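Side-chain contact in acyl-coenzyme A oxidase acox-1.1 (Caenorhabditis elegans, PDB 5K3H), which catalyses the first step of peroxisomal beta-oxidation, the FAD-dependent desaturation of acyl-CoA to 2-enoyl-CoA, passing electrons to oxygen and releasing hydrogen peroxide: residues Pro656-Asp659 against Thr660-Pro664. Sequence-based numbering, arbitrary orientation.
Sequences PSVD and TYLKP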
ATOM      1  N   PRO B 656     -11.576  -7.600 -29.282  1.00 40.71           N
ATOM      2  CA  PRO B 656     -12.150  -6.541 -30.128  1.00 39.31           C
ATOM      3  C   PRO B 656     -11.181  -5.414 -30.405  1.00 38.83           C
ATOM      4  O   PRO B 656     -11.141  -4.910 -31.535  1.00 40.70           O
ATOM      5  CB  PRO B 656     -13.353  -6.061 -29.307  1.00 39.49           C
ATOM      6  CG  PRO B 656     -13.769  -7.272 -28.539  1.00 40.48           C
ATOM      7  CD  PRO B 656     -12.489  -8.002 -28.198  1.00 40.95           C
ATOM      8  N   SER B 657     -10.340  -5.058 -29.426  1.00 39.88           N
ATOM      9  CA  SER B 657      -9.369  -3.992 -29.639  1.00 39.02           C
ATOM     10  C   SER B 657      -8.454  -4.319 -30.798  1.00 38.86           C
ATOM     11  O   SER B 657      -7.899  -3.408 -31.417  1.00 38.12           O
ATOM     12  CB  SER B 657      -8.530  -3.744 -28.380  1.00 38.35           C
ATOM     13  OG  SER B 657      -7.711  -4.853 -28.054  1.00 37.50           O
ATOM     14  N   VAL B 658      -8.260  -5.611 -31.076  1.00 39.41           N
ATOM     15  CA  VAL B 658      -7.417  -6.034 -32.191  1.00 40.94           C
ATOM     16  C   VAL B 658      -8.186  -6.006 -33.511  1.00 42.92           C
ATOM     17  O   VAL B 658      -7.635  -5.620 -34.548  1.00 41.22           O
ATOM     18  CB  VAL B 658      -6.814  -7.425 -31.904  1.00 41.31           C
ATOM     19  CG1 VAL B 658      -5.983  -7.893 -33.077  1.00 41.28           C
ATOM     20  CG2 VAL B 658      -5.937  -7.376 -30.641  1.00 40.48           C
ATOM     21  N   ASP B 659      -9.460  -6.423 -33.509  1.00 41.48           N
ATOM     22  CA  ASP B 659     -10.246  -6.371 -34.743  1.00 44.12           C
ATOM     23  C   ASP B 659     -10.548  -4.932 -35.154  1.00 42.50           C
ATOM     24  O   ASP B 659     -10.384  -4.562 -36.322  1.00 43.67           O
ATOM     25  CB  ASP B 659     -11.533  -7.180 -34.602  1.00 48.51           C
ATOM     26  CG  ASP B 659     -11.316  -8.660 -34.893  1.00 52.05           C
ATOM     27  OD1 ASP B 659     -10.439  -8.975 -35.733  1.00 51.79           O
ATOM     28  OD2 ASP B 659     -12.035  -9.506 -34.298  1.00 58.88           O
ATOM     29  N   THR B 660     -10.981  -4.103 -34.206  1.00 43.59           N
ATOM     30  CA  THR B 660     -11.389  -2.743 -34.536  1.00 42.34           C
ATOM     31  C   THR B 660     -10.187  -1.846 -34.798  1.00 42.10           C
ATOM     32  O   THR B 660     -10.121  -1.156 -35.821  1.00 41.35           O
ATOM     33  CB  THR B 660     -12.217  -2.174 -33.391  1.00 42.15           C
ATOM     34  OG1 THR B 660     -13.289  -3.078 -33.091  1.00 42.27           O
ATOM     35  CG2 THR B 660     -12.756  -0.801 -33.755  1.00 42.27           C
ATOM     36  N   TYR B 661      -9.227  -1.850 -33.888  1.00 39.75           N
ATOM     37  CA  TYR B 661      -8.015  -1.060 -33.974  1.00 41.38           C
ATOM     38  C   TYR B 661      -6.846  -2.020 -34.069  1.00 42.47           C
ATOM     39  O   TYR B 661      -7.031  -3.229 -34.197  1.00 46.53           O
ATOM     40  CB  TYR B 661      -7.878  -0.139 -32.762  1.00 40.57           C
ATOM     41  CG  TYR B 661      -9.123   0.666 -32.394  1.00 39.70           C
ATOM     42  CD1 TYR B 661      -9.551   1.724 -33.182  1.00 38.32           C
ATOM     43  CD2 TYR B 661      -9.834   0.387 -31.238  1.00 39.10           C
ATOM     44  CE1 TYR B 661     -10.658   2.466 -32.841  1.00 39.33           C
ATOM     45  CE2 TYR B 661     -10.941   1.124 -30.886  1.00 41.07           C
ATOM     46  CZ  TYR B 661     -11.352   2.173 -31.687  1.00 40.61           C
ATOM     47  OH  TYR B 661     -12.467   2.926 -31.340  1.00 43.00           O
ATOM     48  N   LEU B 662      -5.630  -1.490 -34.062  1.00 44.01           N
ATOM     49  CA  LEU B 662      -4.473  -2.370 -33.893  1.00 42.96           C
ATOM     50  C   LEU B 662      -4.186  -3.217 -35.128  1.00 42.85           C
ATOM     51  O   LEU B 662      -3.124  -3.061 -35.741  1.00 41.93           O
ATOM     52  CB  LEU B 662      -4.633  -3.274 -32.653  1.00 41.63           C
ATOM     53  CG  LEU B 662      -3.899  -2.860 -31.371  1.00 42.98           C
ATOM     54  CD1 LEU B 662      -4.061  -1.371 -31.078  1.00 42.41           C
ATOM     55  CD2 LEU B 662      -4.384  -3.700 -30.187  1.00 40.98           C
ATOM     56  N   LYS B 663      -5.075  -4.143 -35.500  1.00 41.12           N
ATOM     57  CA  LYS B 663      -4.816  -4.861 -36.748  1.00 45.30           C
ATOM     58  C   LYS B 663      -5.085  -3.976 -37.959  1.00 44.05           C
ATOM     59  O   LYS B 663      -4.226  -3.922 -38.855  1.00 42.22           O
ATOM     60  CB  LYS B 663      -5.555  -6.200 -36.772  1.00 49.69           C
ATOM     61  CG  LYS B 663      -5.118  -7.105 -37.928  1.00 52.45           C
ATOM     62  CD  LYS B 663      -5.824  -8.457 -37.851  1.00 55.49           C
ATOM     63  CE  LYS B 663      -7.282  -8.387 -38.297  1.00 58.37           C
ATOM     64  NZ  LYS B 663      -7.914  -9.746 -38.282  1.00 59.83           N
ATOM     65  N   PRO B 664      -6.210  -3.255 -38.059  1.00 44.48           N
ATOM     66  CA  PRO B 664      -6.280  -2.209 -39.092  1.00 46.94           C
ATOM     67  C   PRO B 664      -5.062  -1.298 -39.083  1.00 48.97           C
ATOM     68  O   PRO B 664      -4.518  -0.977 -40.150  1.00 49.34           O
ATOM     69  CB  PRO B 664      -7.569  -1.451 -38.730  1.00 46.60           C
ATOM     70  CG  PRO B 664      -8.450  -2.508 -38.105  1.00 46.42           C
ATOM     71  CD  PRO B 664      -7.499  -3.410 -37.345  1.00 44.76           C
TER
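Thr660 N donates to Pro656 O at 2.8 Å, an i to i+4 helical bond and the start of a worked example of how one helix hands over to the next within a few residues. The bond is nearly straight (177°). The hydroxyl of the same residue, Thr660 OG1, folds back beside its own backbone N (chi1 -53°) and adds a weak bond to Pro656 O, so one carbonyl carries two donors. One residue on, the bond from Tyr661 N to Ser657 O is longer, 3.2 Å, bent to 136° and made from well above the carbonyl plane. The i to i+5 bond from Lys663 N to Val658 O, 3.1 Å, then closes a wider turn; here the N-H meets a lone pair of the oxygen without leaving the plane of the carbonyl.

Apolar contact runs along one side of this turn. Val658 CG2 meets Leu662 CD2 at 4.0 Å, with the two side chains roughly perpendicular, while Val658 CG1, held anti to the backbone N, faces Lys663 CB at 4.1 Å. Leu662 is at the N-cap position of helix 663-668, where a positive phi probably helps the chain turn back and set its CB against the preceding turn. Across the subunit boundary, Ala76 of the second subunit packs on Leu662 and His228 of that subunit on Val658.

Charge makes a looser link. The Asp659 and Lys663 side chains run alongside each other in the same direction, and Asp659 OD1 stays 3.7 Å from Lys663 NZ, a long salt bridge. The ammonium is also hydrogen-bonded to the backbone O of Lys226 of the second subunit. Backbone bonds thus define the junction between the helix that begins at Pro656 and helix 663-668, whereas the long ion pair probably contributes a modest electrostatic bias and the lysine ties the turn to the dimer partner.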